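Local coordinates for chorismate mutase and shikimate 5-dehydrogenase fusion protein (Clostridium acetobutylicum, PDB 3FBT) that probably catalyses the reversible NADPH-linked reduction of 3-dehydroshikimate to shikimate through this dehydrogenase part of a longer fusion protein with chorismate mutase, at residues K74-I79 / E97-F102; G60-T65 / L92-E97; T5-L10 / K34-L39; T104-F109 / V137-K142; L240-A245 / I259-I264. All coordinates share one frame; numbering follows the deposited sequence.

Contacts 1, 2 and 3 all belong to one mixed sheet, that of the substrate-binding domain. Contact 3 pairs one outermost strand with its neighbour and also meets the second subunit. Contact 2 lies inside the sheet and is buried. Contact 1 brings the other outermost strand, 78-79, against 99-102, and its touching residues range from buried to exposed. Contacts 2 and 3 touch through N63 and Y37, and contacts 1 and 2 share E97. All three include backbone hydrogen bonds, most of them in contact 3. Contacts 4 and 5 are helix pairs held by side chains: aromatic rings in contact 4, small aliphatic groups in the buried contact 5. They touch where T104 meets Q243.

Contact 1. Residues K74-I79 / E97-F102; sequences KELYEI and EGISGF
E97 CB packs over one face of the Y77 ring. It lies 3.6 Å from the ring centroid and is offset toward the rim, a CH-pi contact. S100 CB is over the opposite face. Y77 CG stands between its own backbone N and carbonyl carbon (chi1 71°), which swings the ring across the 97-102 segment. The backbone of G98 passes at the ring edge. A water joins Y77 OH to G98 O, and is weakly bonded to S100 OG.

Y77 N donates to I99 O at 2.9 Å. L76 CA adds a CA-H...O contact to the same oxygen. Further on, G101 N donates to E78 O at 3.0 Å. I79 and G101 form a parallel bridge. The short, weakly bonded strand 78-79 is the outermost one at this end of the mixed sheet of the substrate-binding domain, within this chain.

L76 crosses I99 at about a right angle, with L76 CD2 3.7 Å from I99 CG2. L76 CD1 rests on G101 CA at 3.5 Å. A second water accepts from I99 N at 2.6 Å and donates to E75 O. I99 also packs on V51 and K55 of helix 47-56.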
# COMPACT_ATOMS: atom_id res chain seq x y z
N LYS A 74 -16.08 -16.02 1.51
CA LYS A 74 -16.57 -16.23 0.15
C LYS A 74 -15.48 -16.09 -0.92
O LYS A 74 -15.61 -16.61 -2.03
CB LYS A 74 -17.69 -15.23 -0.14
CG LYS A 74 -19.03 -15.69 0.40
CD LYS A 74 -20.02 -14.56 0.51
CE LYS A 74 -21.39 -15.04 1.06
NZ LYS A 74 -21.45 -15.27 2.56
N GLU A 75 -14.39 -15.42 -0.54
CA GLU A 75 -13.39 -14.98 -1.48
C GLU A 75 -12.19 -15.89 -1.53
O GLU A 75 -11.32 -15.72 -2.35
CB GLU A 75 -12.94 -13.58 -1.10
CG GLU A 75 -14.09 -12.59 -1.02
CD GLU A 75 -14.78 -12.44 -2.35
OE1 GLU A 75 -14.19 -12.84 -3.39
OE2 GLU A 75 -15.92 -11.91 -2.37
N LEU A 76 -12.12 -16.86 -0.63
CA LEU A 76 -10.84 -17.52 -0.38
C LEU A 76 -10.88 -18.85 -1.09
O LEU A 76 -11.92 -19.50 -1.10
CB LEU A 76 -10.65 -17.76 1.12
CG LEU A 76 -10.86 -16.52 2.02
CD1 LEU A 76 -10.50 -16.74 3.49
CD2 LEU A 76 -9.98 -15.44 1.51
N TYR A 77 -9.76 -19.30 -1.65
CA TYR A 77 -9.84 -20.59 -2.30
C TYR A 77 -9.60 -21.68 -1.24
O TYR A 77 -9.93 -22.87 -1.42
CB TYR A 77 -8.87 -20.66 -3.48
CG TYR A 77 -7.43 -20.72 -3.05
CD1 TYR A 77 -6.70 -19.58 -2.92
CD2 TYR A 77 -6.80 -21.94 -2.77
CE1 TYR A 77 -5.37 -19.61 -2.51
CE2 TYR A 77 -5.45 -21.99 -2.36
CZ TYR A 77 -4.77 -20.80 -2.24
OH TYR A 77 -3.45 -20.77 -1.83
N GLU A 78 -9.06 -21.30 -0.11
CA GLU A 78 -8.81 -22.27 0.90
C GLU A 78 -8.81 -21.56 2.27
O GLU A 78 -8.52 -20.36 2.31
CB GLU A 78 -7.45 -22.87 0.60
CG GLU A 78 -6.99 -23.92 1.49
CD GLU A 78 -5.59 -24.41 1.05
OE1 GLU A 78 -5.50 -25.50 0.46
OE2 GLU A 78 -4.59 -23.70 1.26
N ILE A 79 -9.07 -22.32 3.36
CA ILE A 79 -9.23 -21.82 4.75
C ILE A 79 -8.69 -22.88 5.74
O ILE A 79 -8.98 -24.07 5.59
CB ILE A 79 -10.77 -21.54 5.04
CG1 ILE A 79 -11.31 -20.45 4.10
CG2 ILE A 79 -11.02 -21.08 6.48
CD1 ILE A 79 -12.80 -20.15 4.30
N GLU A 97 -2.22 -18.99 -6.35
CA GLU A 97 -3.62 -19.38 -6.49
C GLU A 97 -4.63 -18.23 -6.25
O GLU A 97 -5.64 -18.11 -6.96
CB GLU A 97 -3.96 -20.54 -5.57
CG GLU A 97 -2.84 -21.57 -5.36
CD GLU A 97 -3.39 -22.87 -4.77
OE1 GLU A 97 -4.64 -23.05 -4.81
OE2 GLU A 97 -2.59 -23.70 -4.28
N GLY A 98 -4.36 -17.36 -5.28
CA GLY A 98 -5.41 -16.43 -4.80
C GLY A 98 -5.26 -16.22 -3.29
O GLY A 98 -4.17 -16.14 -2.78
N ILE A 99 -6.37 -16.15 -2.56
CA ILE A 99 -6.27 -15.72 -1.16
C ILE A 99 -6.70 -16.87 -0.27
O ILE A 99 -7.69 -17.53 -0.52
CB ILE A 99 -7.13 -14.48 -0.92
CG1 ILE A 99 -6.89 -13.46 -2.03
CG2 ILE A 99 -6.85 -13.80 0.44
CD1 ILE A 99 -8.09 -12.60 -2.27
N SER A 100 -5.93 -17.17 0.75
CA SER A 100 -6.46 -18.15 1.68
C SER A 100 -6.53 -17.55 3.11
O SER A 100 -6.00 -16.43 3.38
CB SER A 100 -5.63 -19.41 1.66
OG SER A 100 -4.35 -19.03 1.98
N GLY A 101 -7.18 -18.29 3.99
CA GLY A 101 -7.66 -17.67 5.25
C GLY A 101 -7.24 -18.45 6.46
O GLY A 101 -7.19 -19.69 6.42
N PHE A 102 -6.94 -17.72 7.53
CA PHE A 102 -6.56 -18.28 8.82
C PHE A 102 -7.24 -17.52 9.90
O PHE A 102 -7.85 -16.49 9.67
CB PHE A 102 -5.03 -18.16 9.02
CG PHE A 102 -4.26 -18.87 7.90
CD1 PHE A 102 -3.73 -20.11 8.10
CD2 PHE A 102 -4.17 -18.29 6.62
CE1 PHE A 102 -3.03 -20.78 7.04
CE2 PHE A 102 -3.46 -18.94 5.57
CZ PHE A 102 -2.91 -20.18 5.79
O HOH W 1 -8.60 -16.60 -3.74
O HOH W 2 -2.63 -17.86 -0.58

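Contact 2. Residues G60-T65 / L92-E97; sequences GGLNVT and LKFSRE
L62 and L92 face each other as an antiparallel hydrogen-bonded pair. L92 N donates to L62 O at 2.8 Å. The return bond, from L62 N to L92 O, is weak at 3.4 Å. L92 O also takes a weak bond from W251 NE1. Beyond this pair a water takes over: it donates to G60 O and accepts from F94 N, both at 2.8 Å. The two backbones are thus bridged where direct pairing stops.

The side chains of N63 and K93 point away from the opposite segment. N63 OD1 is bonded to Y37 OH, and N63 ND2 to S247 OG and, weakly, to N90 O. K93 NZ forms a salt bridge with D253 and a hydrogen bond to I250 O, while the K93 backbone pairs with S100 of the next strand.

The apolar side chains meet on the face that carries L62 and L92. V64 CG2 lies beside its own backbone N, opposite the carbonyl carbon, which brings it onto L92 CG at 3.4 Å, a tight contact. The two side chains cross at about a right angle. L62 CG reaches the edge of the F94 ring, 4.0 Å from F94 CE2. G61 CA lies at the same edge.

T65 is a predicted shikimate ligand, and V64 lies close to K69, the predicted proton acceptor. The pair belongs to the mixed sheet of the shikimate dehydrogenase substrate-binding domain, whose strand 61-64 leads toward the probable substrate site.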
# COMPACT_ATOMS: atom_id res chain seq x y z
N GLY A 60 1.06 -7.78 0.64
CA GLY A 60 1.82 -8.77 1.45
C GLY A 60 0.97 -9.66 2.40
O GLY A 60 1.44 -10.72 2.88
N GLY A 61 -0.21 -9.18 2.78
CA GLY A 61 -1.03 -9.85 3.81
C GLY A 61 -1.95 -8.88 4.48
O GLY A 61 -1.60 -7.72 4.59
N LEU A 62 -3.18 -9.31 4.79
CA LEU A 62 -4.24 -8.48 5.46
C LEU A 62 -4.82 -9.13 6.70
O LEU A 62 -5.09 -10.32 6.72
CB LEU A 62 -5.47 -8.25 4.53
CG LEU A 62 -5.35 -7.33 3.30
CD1 LEU A 62 -6.68 -7.11 2.49
CD2 LEU A 62 -4.82 -6.02 3.77
N ASN A 63 -4.99 -8.37 7.76
CA ASN A 63 -5.91 -8.77 8.81
C ASN A 63 -7.34 -8.31 8.43
O ASN A 63 -7.54 -7.35 7.69
CB ASN A 63 -5.48 -8.18 10.14
CG ASN A 63 -4.23 -8.84 10.72
OD1 ASN A 63 -3.30 -8.17 11.10
ND2 ASN A 63 -4.23 -10.12 10.80
N VAL A 64 -8.33 -9.04 8.92
CA VAL A 64 -9.73 -8.71 8.63
C VAL A 64 -10.42 -8.52 9.97
O VAL A 64 -10.24 -9.32 10.84
CB VAL A 64 -10.42 -9.85 7.99
CG1 VAL A 64 -11.86 -9.45 7.66
CG2 VAL A 64 -9.63 -10.34 6.65
N THR A 65 -11.20 -7.47 10.13
CA THR A 65 -12.04 -7.33 11.35
C THR A 65 -13.52 -7.17 10.96
O THR A 65 -13.94 -7.59 9.87
CB THR A 65 -11.55 -6.14 12.21
OG1 THR A 65 -12.14 -6.15 13.53
CG2 THR A 65 -11.86 -4.81 11.50
N LEU A 92 -5.49 -13.06 6.06
CA LEU A 92 -5.54 -13.47 4.67
C LEU A 92 -4.12 -13.55 4.12
O LEU A 92 -3.36 -12.65 4.33
CB LEU A 92 -6.37 -12.52 3.82
CG LEU A 92 -7.73 -12.11 4.40
CD1 LEU A 92 -8.38 -11.19 3.39
CD2 LEU A 92 -8.62 -13.33 4.57
N LYS A 93 -3.78 -14.67 3.52
CA LYS A 93 -2.49 -14.89 2.88
C LYS A 93 -2.70 -14.87 1.36
O LYS A 93 -3.60 -15.54 0.84
CB LYS A 93 -1.96 -16.26 3.25
CG LYS A 93 -0.47 -16.56 2.78
CD LYS A 93 -0.13 -18.07 3.10
CE LYS A 93 1.31 -18.50 2.65
NZ LYS A 93 2.25 -17.38 3.04
N PHE A 94 -1.93 -14.05 0.68
CA PHE A 94 -2.06 -13.93 -0.77
C PHE A 94 -1.04 -14.85 -1.38
O PHE A 94 0.12 -14.87 -0.96
CB PHE A 94 -1.79 -12.49 -1.19
CG PHE A 94 -2.90 -11.56 -0.76
CD1 PHE A 94 -3.95 -11.29 -1.63
CD2 PHE A 94 -2.93 -11.05 0.52
CE1 PHE A 94 -5.00 -10.47 -1.27
CE2 PHE A 94 -4.00 -10.22 0.92
CZ PHE A 94 -5.04 -9.93 0.06
N SER A 95 -1.42 -15.64 -2.36
CA SER A 95 -0.34 -16.30 -3.13
C SER A 95 -0.76 -16.44 -4.58
O SER A 95 -1.76 -15.91 -4.97
CB SER A 95 0.03 -17.65 -2.48
OG SER A 95 -0.97 -18.58 -2.83
N ARG A 96 0.03 -17.17 -5.38
CA ARG A 96 -0.34 -17.51 -6.79
C ARG A 96 -1.78 -17.95 -7.02
O ARG A 96 -2.52 -17.36 -7.82
CB ARG A 96 0.60 -18.62 -7.31
N GLU A 97 -2.22 -18.99 -6.35
CA GLU A 97 -3.62 -19.38 -6.49
C GLU A 97 -4.63 -18.23 -6.25
O GLU A 97 -5.64 -18.11 -6.96
CB GLU A 97 -3.96 -20.54 -5.57
CG GLU A 97 -2.84 -21.57 -5.36
CD GLU A 97 -3.39 -22.87 -4.77
OE1 GLU A 97 -4.64 -23.05 -4.81
OE2 GLU A 97 -2.59 -23.70 -4.28
O HOH W 3 0.18 -13.13 2.21

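Contact 3. Residues T5-L10 / K34-L39; sequences TSIYGL and KGIYNL
Y8 and I36 share the shortest bond here, Y8 N to I36 O at 2.8 Å. I36 N donates to S6 O at 3.2 Å. N38 N reaches Y8 O, also at 3.2 Å. A bond from L10 N to N38 O is less certain, because the place of that oxygen in the model is less sure. A weak bond from S6 N to K34 O lies at the start. These bonds alternate as expected for parallel strands.

Strands 6-12 and 35-41 are the two strands of a beta-alpha-beta unit, with helix 19-31 between them. Strand 35-41 is the outermost strand of the mixed sheet at this end, within this chain.

G9 CA lies over the centre of the Y37 ring, a CH-pi contact at 3.7 Å from the centroid. With Y37 CG opposite its backbone N (chi1 -172°), the ring lies across G9. The Y37 ring also stacks with H24. The Y8 ring turns its edge to I36 O, while its OH bonds to N252.

On the other face I7 CG2 meets I36 CD1 at 4.2 Å. T5 CG2 packs on G35 CA at 3.6 Å. N38 bonds to T5 of the second subunit, and I36 packs on its counterpart there.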
# COMPACT_ATOMS: atom_id res chain seq x y z
N THR A 5 7.79 -1.66 -1.67
CA THR A 5 7.63 -1.92 -0.24
C THR A 5 6.41 -2.84 -0.11
O THR A 5 5.42 -2.61 -0.72
CB THR A 5 7.39 -0.60 0.55
OG1 THR A 5 8.53 0.23 0.37
CG2 THR A 5 7.23 -0.83 2.08
N SER A 6 6.53 -3.94 0.59
CA SER A 6 5.39 -4.81 0.82
C SER A 6 4.29 -4.07 1.60
O SER A 6 4.59 -3.44 2.57
CB SER A 6 5.86 -5.99 1.65
OG SER A 6 6.46 -6.92 0.79
N ILE A 7 3.04 -4.14 1.13
CA ILE A 7 1.92 -3.47 1.76
C ILE A 7 1.09 -4.49 2.61
O ILE A 7 0.57 -5.46 2.08
CB ILE A 7 1.00 -2.83 0.68
CG1 ILE A 7 1.78 -1.82 -0.20
CG2 ILE A 7 -0.24 -2.18 1.34
CD1 ILE A 7 1.10 -1.54 -1.49
N TYR A 8 0.92 -4.25 3.90
CA TYR A 8 0.12 -5.17 4.74
C TYR A 8 -0.89 -4.22 5.38
O TYR A 8 -0.77 -2.99 5.19
CB TYR A 8 0.98 -5.75 5.85
CG TYR A 8 2.23 -6.49 5.41
CD1 TYR A 8 2.24 -7.87 5.31
CD2 TYR A 8 3.43 -5.82 5.18
CE1 TYR A 8 3.35 -8.55 4.98
CE2 TYR A 8 4.56 -6.50 4.83
CZ TYR A 8 4.50 -7.87 4.72
OH TYR A 8 5.61 -8.60 4.40
N GLY A 9 -1.87 -4.74 6.10
CA GLY A 9 -2.88 -3.87 6.68
C GLY A 9 -3.99 -4.60 7.37
O GLY A 9 -3.97 -5.84 7.50
N LEU A 10 -5.01 -3.85 7.74
CA LEU A 10 -6.22 -4.42 8.38
C LEU A 10 -7.38 -3.88 7.54
O LEU A 10 -7.48 -2.66 7.27
CB LEU A 10 -6.41 -3.86 9.81
CG LEU A 10 -7.75 -4.14 10.57
CD1 LEU A 10 -7.96 -5.67 10.75
CD2 LEU A 10 -7.80 -3.44 12.02
N LYS A 34 10.94 -4.99 4.94
CA LYS A 34 10.61 -3.60 4.49
C LYS A 34 9.10 -3.59 4.16
O LYS A 34 8.70 -4.18 3.17
CB LYS A 34 11.38 -3.21 3.23
CG LYS A 34 11.41 -1.66 3.02
CD LYS A 34 11.94 -1.26 1.63
CE LYS A 34 11.78 -2.42 0.61
NZ LYS A 34 12.45 -2.08 -0.69
N GLY A 35 8.29 -2.91 4.97
CA GLY A 35 6.87 -3.09 4.92
C GLY A 35 6.18 -1.94 5.59
O GLY A 35 6.81 -1.15 6.32
N ILE A 36 4.90 -1.78 5.28
CA ILE A 36 4.03 -0.87 6.02
C ILE A 36 2.75 -1.64 6.38
O ILE A 36 2.38 -2.61 5.68
CB ILE A 36 3.57 0.31 5.12
CG1 ILE A 36 2.67 -0.21 3.98
CG2 ILE A 36 4.82 1.14 4.61
CD1 ILE A 36 2.05 0.92 3.06
N TYR A 37 2.02 -1.15 7.38
CA TYR A 37 0.77 -1.78 7.82
C TYR A 37 -0.19 -0.60 8.02
O TYR A 37 0.02 0.21 8.90
CB TYR A 37 0.96 -2.52 9.20
CG TYR A 37 -0.23 -3.35 9.64
CD1 TYR A 37 -0.28 -4.73 9.36
CD2 TYR A 37 -1.32 -2.77 10.34
CE1 TYR A 37 -1.34 -5.48 9.78
CE2 TYR A 37 -2.44 -3.55 10.72
CZ TYR A 37 -2.39 -4.89 10.46
OH TYR A 37 -3.43 -5.70 10.75
N ASN A 38 -1.22 -0.56 7.20
CA ASN A 38 -2.18 0.48 7.18
C ASN A 38 -3.57 -0.06 7.54
O ASN A 38 -3.87 -1.22 7.29
CB ASN A 38 -2.27 1.06 5.74
CG ASN A 38 -1.20 2.08 5.47
OD1 ASN A 38 -0.27 2.28 6.27
ND2 ASN A 38 -1.31 2.73 4.36
N LEU A 39 -4.40 0.82 8.13
CA LEU A 39 -5.80 0.51 8.33
C LEU A 39 -6.53 0.94 7.07
O LEU A 39 -6.38 2.10 6.64
CB LEU A 39 -6.32 1.31 9.55
CG LEU A 39 -5.40 1.31 10.77
CD1 LEU A 39 -6.00 2.11 11.97
CD2 LEU A 39 -5.25 -0.08 11.20

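Contact 4. Residues T104-F109 / V137-K142; sequences TDYIGF and VLQYLK
Y140 reaches between Y106 and F109, and the three rings form an aromatic cluster. CG opposite the backbone N in both Y106 and F109 (chi1 180°) sends their two rings out to flank Y140. The edge of Y140 points at the face of Y106 in a T-shaped pair, with centroids 5.2 Å apart and planes at 65°. Y140 CD1 does the touching, 3.5 Å from Y106 CZ. F109 in turn sends its edge toward the face of Y140 in an offset edge-to-face pair, planes at 86° and centroids 5.6 Å apart.

Aliphatic groups complete the packing. V137 CG2 sits over the centre of the F109 ring, a CH-pi contact at 3.9 Å from the centroid. L141 CD2 lies at the edge of that ring, 4.3 Å from F109 CE2. Q139 CG lies 4.0 Å from Y106 CE1.

The polar ends are bonded just past the segment: Y106 OH to D143 OD2 and Q139 NE2 to D143 OD1.

Helix 105-115 carries D105, a predicted shikimate ligand, and helix 134-143 follows the predicted NADP-binding glycine turn. Within the two segments the contact is rings and aliphatic groups; the Y106 to D143 hydrogen bond ties the two helices just beyond it.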
# COMPACT_ATOMS: atom_id res chain seq x y z
N THR A 104 -5.84 -16.16 13.53
CA THR A 104 -4.76 -16.04 14.51
C THR A 104 -5.21 -15.42 15.86
O THR A 104 -4.39 -15.28 16.71
CB THR A 104 -3.64 -15.15 13.94
OG1 THR A 104 -4.22 -13.89 13.69
CG2 THR A 104 -3.08 -15.74 12.58
N ASP A 105 -6.50 -15.09 16.05
CA ASP A 105 -7.03 -14.87 17.42
C ASP A 105 -6.89 -16.13 18.30
O ASP A 105 -6.51 -16.05 19.50
CB ASP A 105 -8.52 -14.50 17.39
CG ASP A 105 -8.74 -13.11 16.76
OD1 ASP A 105 -7.88 -12.23 16.99
OD2 ASP A 105 -9.73 -12.93 16.00
N TYR A 106 -7.25 -17.26 17.73
CA TYR A 106 -7.12 -18.58 18.39
C TYR A 106 -5.68 -18.77 18.87
O TYR A 106 -5.42 -19.17 20.05
CB TYR A 106 -7.47 -19.67 17.38
CG TYR A 106 -7.37 -21.07 17.93
CD1 TYR A 106 -8.48 -21.72 18.40
CD2 TYR A 106 -6.13 -21.75 18.00
CE1 TYR A 106 -8.42 -23.01 18.93
CE2 TYR A 106 -6.03 -23.06 18.54
CZ TYR A 106 -7.20 -23.68 19.02
OH TYR A 106 -7.19 -24.98 19.55
N ILE A 107 -4.71 -18.42 18.00
CA ILE A 107 -3.29 -18.69 18.31
C ILE A 107 -2.87 -17.70 19.36
O ILE A 107 -2.19 -18.02 20.33
CB ILE A 107 -2.41 -18.52 17.07
CG1 ILE A 107 -2.89 -19.45 15.96
CG2 ILE A 107 -0.95 -18.83 17.40
CD1 ILE A 107 -1.91 -19.65 14.79
N GLY A 108 -3.26 -16.43 19.17
CA GLY A 108 -2.90 -15.42 20.18
C GLY A 108 -3.45 -15.78 21.58
O GLY A 108 -2.81 -15.52 22.62
N PHE A 109 -4.67 -16.28 21.63
CA PHE A 109 -5.33 -16.50 22.91
C PHE A 109 -4.52 -17.62 23.65
O PHE A 109 -4.15 -17.48 24.80
CB PHE A 109 -6.78 -16.95 22.70
CG PHE A 109 -7.54 -17.20 24.01
CD1 PHE A 109 -7.79 -16.18 24.89
CD2 PHE A 109 -7.88 -18.48 24.37
CE1 PHE A 109 -8.47 -16.42 26.09
CE2 PHE A 109 -8.55 -18.72 25.57
CZ PHE A 109 -8.83 -17.70 26.42
N VAL A 137 -12.01 -18.17 21.19
CA VAL A 137 -11.76 -18.56 22.61
C VAL A 137 -12.52 -19.89 22.94
O VAL A 137 -11.96 -20.80 23.56
CB VAL A 137 -12.23 -17.40 23.51
CG1 VAL A 137 -12.42 -17.77 25.00
CG2 VAL A 137 -11.33 -16.21 23.38
N LEU A 138 -13.79 -20.03 22.51
CA LEU A 138 -14.59 -21.24 22.78
C LEU A 138 -14.04 -22.44 22.02
O LEU A 138 -13.97 -23.54 22.57
CB LEU A 138 -16.06 -21.02 22.37
CG LEU A 138 -16.84 -19.97 23.19
CD1 LEU A 138 -18.14 -19.49 22.51
CD2 LEU A 138 -17.10 -20.44 24.67
N GLN A 139 -13.60 -22.27 20.78
CA GLN A 139 -12.95 -23.38 20.09
C GLN A 139 -11.68 -23.81 20.83
O GLN A 139 -11.43 -25.01 21.01
CB GLN A 139 -12.60 -23.04 18.65
CG GLN A 139 -12.09 -24.22 17.92
CD GLN A 139 -13.19 -25.22 17.75
OE1 GLN A 139 -14.36 -24.84 17.60
NE2 GLN A 139 -12.84 -26.51 17.78
N TYR A 140 -10.87 -22.83 21.26
CA TYR A 140 -9.66 -23.18 21.99
C TYR A 140 -9.94 -23.96 23.30
O TYR A 140 -9.31 -24.99 23.52
CB TYR A 140 -8.85 -21.95 22.29
CG TYR A 140 -7.54 -22.23 22.96
CD1 TYR A 140 -6.36 -22.47 22.20
CD2 TYR A 140 -7.45 -22.24 24.33
CE1 TYR A 140 -5.13 -22.75 22.82
CE2 TYR A 140 -6.23 -22.53 24.97
CZ TYR A 140 -5.09 -22.76 24.24
OH TYR A 140 -3.93 -22.99 24.95
N LEU A 141 -10.86 -23.47 24.15
CA LEU A 141 -11.17 -24.11 25.44
C LEU A 141 -11.59 -25.57 25.27
O LEU A 141 -11.18 -26.47 26.02
CB LEU A 141 -12.29 -23.39 26.18
CG LEU A 141 -12.12 -21.93 26.52
CD1 LEU A 141 -13.46 -21.36 27.04
CD2 LEU A 141 -10.94 -21.73 27.51
N LYS A 142 -12.38 -25.80 24.26
CA LYS A 142 -12.85 -27.08 23.94
C LYS A 142 -11.72 -27.95 23.34
O LYS A 142 -11.60 -29.13 23.68
CB LYS A 142 -13.98 -26.92 22.94
CG LYS A 142 -14.08 -28.11 22.07
CD LYS A 142 -15.45 -28.18 21.35
CE LYS A 142 -15.65 -29.57 20.76
NZ LYS A 142 -14.69 -29.78 19.63

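Contact 5. Residues L240-A245 / I259-I264; sequences LVSQAA and IIVDEI
V241 and V261 each place CG1 opposite the backbone N, with chi1 of 170° and -174°. This turns the two CG1 methyls toward each other: V241 CG1 and V261 CG1 are 3.3 Å apart, a tight contact. The side chains slide past one another in opposite directions. V241 CG1 also lies 3.5 Å from V261 O, so it is pressed against the backbone of the second helix as well as its side chain.

The other branch of V261 has its own partner. V261 CG2 meets A245 CB at 3.8 Å, one turn along from V241. The same V241 CG1 also reaches I264 CB at 4.1 Å. S242 OG is 3.8 Å from V261 CG1, but this is only packing: the hydroxyl is hydrogen-bonded to Y238 O, within its own helix. V261 thus touches V241, S242 and A245 together.

The contact is buried and mainly aliphatic. The segment axes approach to 9.6 Å, with 137° between their N-to-C directions.

Q243 takes no part; its side chain touches D105 and N90, and it is a predicted shikimate ligand. Around the pair of helices 237-252 and 258-273, helix 19-31 packs on both, through A244 and I264, while helix 105-115 meets both, K111 touching S242 and K115 forming a salt bridge with D262.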
# COMPACT_ATOMS: atom_id res chain seq x y z
N LEU A 240 -2.77 -9.69 21.79
CA LEU A 240 -2.63 -8.76 20.70
C LEU A 240 -1.25 -8.89 20.04
O LEU A 240 -1.16 -8.95 18.82
CB LEU A 240 -2.81 -7.35 21.21
CG LEU A 240 -2.79 -6.25 20.13
CD1 LEU A 240 -4.06 -6.33 19.22
CD2 LEU A 240 -2.75 -4.90 20.90
N VAL A 241 -0.19 -8.94 20.85
CA VAL A 241 1.16 -9.00 20.31
C VAL A 241 1.39 -10.29 19.67
O VAL A 241 1.95 -10.33 18.57
CB VAL A 241 2.24 -8.67 21.38
CG1 VAL A 241 3.63 -8.98 20.84
CG2 VAL A 241 2.11 -7.20 21.71
N SER A 242 0.88 -11.37 20.24
CA SER A 242 1.04 -12.70 19.60
C SER A 242 0.22 -12.92 18.36
O SER A 242 0.62 -13.66 17.46
CB SER A 242 0.68 -13.84 20.59
OG SER A 242 1.51 -13.65 21.72
N GLN A 243 -1.01 -12.44 18.37
CA GLN A 243 -1.79 -12.53 17.16
C GLN A 243 -1.09 -11.77 16.03
O GLN A 243 -1.07 -12.22 14.94
CB GLN A 243 -3.24 -12.06 17.36
CG GLN A 243 -4.10 -12.18 16.14
CD GLN A 243 -4.15 -10.83 15.35
OE1 GLN A 243 -3.66 -10.71 14.20
NE2 GLN A 243 -4.79 -9.85 15.96
N ALA A 244 -0.53 -10.62 16.29
CA ALA A 244 0.12 -9.92 15.19
C ALA A 244 1.40 -10.72 14.68
O ALA A 244 1.63 -10.87 13.45
CB ALA A 244 0.46 -8.52 15.64
N ALA A 245 2.22 -11.23 15.63
CA ALA A 245 3.39 -12.09 15.28
C ALA A 245 2.96 -13.27 14.43
O ALA A 245 3.54 -13.62 13.35
CB ALA A 245 4.15 -12.61 16.59
N ILE A 259 11.17 -14.19 21.93
CA ILE A 259 12.00 -13.08 22.43
C ILE A 259 11.61 -11.74 21.83
O ILE A 259 11.53 -10.73 22.50
CB ILE A 259 13.47 -13.31 21.94
CG1 ILE A 259 14.03 -14.63 22.48
CG2 ILE A 259 14.31 -12.07 22.13
CD1 ILE A 259 13.86 -14.85 23.98
N ILE A 260 11.38 -11.74 20.53
CA ILE A 260 10.75 -10.59 19.83
C ILE A 260 9.36 -10.27 20.38
O ILE A 260 9.04 -9.09 20.62
CB ILE A 260 10.72 -10.83 18.30
CG1 ILE A 260 12.16 -10.85 17.80
CG2 ILE A 260 9.96 -9.69 17.62
CD1 ILE A 260 12.37 -11.60 16.48
N VAL A 261 8.56 -11.31 20.65
CA VAL A 261 7.23 -11.05 21.25
C VAL A 261 7.23 -10.32 22.64
O VAL A 261 6.57 -9.30 22.79
CB VAL A 261 6.33 -12.27 21.23
CG1 VAL A 261 4.92 -11.90 21.73
CG2 VAL A 261 6.22 -12.74 19.83
N ASP A 262 7.98 -10.82 23.63
CA ASP A 262 8.03 -10.15 24.95
C ASP A 262 8.55 -8.75 24.85
O ASP A 262 8.05 -7.85 25.47
CB ASP A 262 8.93 -10.92 25.93
CG ASP A 262 8.67 -12.36 25.90
OD1 ASP A 262 7.50 -12.76 25.84
OD2 ASP A 262 9.64 -13.12 25.90
N GLU A 263 9.55 -8.56 24.00
CA GLU A 263 10.12 -7.24 23.76
C GLU A 263 9.09 -6.24 23.19
O GLU A 263 8.88 -5.10 23.71
CB GLU A 263 11.33 -7.42 22.83
CG GLU A 263 12.07 -6.16 22.52
CD GLU A 263 13.26 -6.42 21.60
OE1 GLU A 263 14.05 -5.47 21.37
OE2 GLU A 263 13.42 -7.56 21.08
N ILE A 264 8.39 -6.66 22.14
CA ILE A 264 7.29 -5.83 21.70
C ILE A 264 6.22 -5.65 22.81
O ILE A 264 5.67 -4.57 22.99
CB ILE A 264 6.70 -6.31 20.36
CG1 ILE A 264 7.87 -6.45 19.35
CG2 ILE A 264 5.64 -5.35 19.93
CD1 ILE A 264 7.49 -6.66 17.90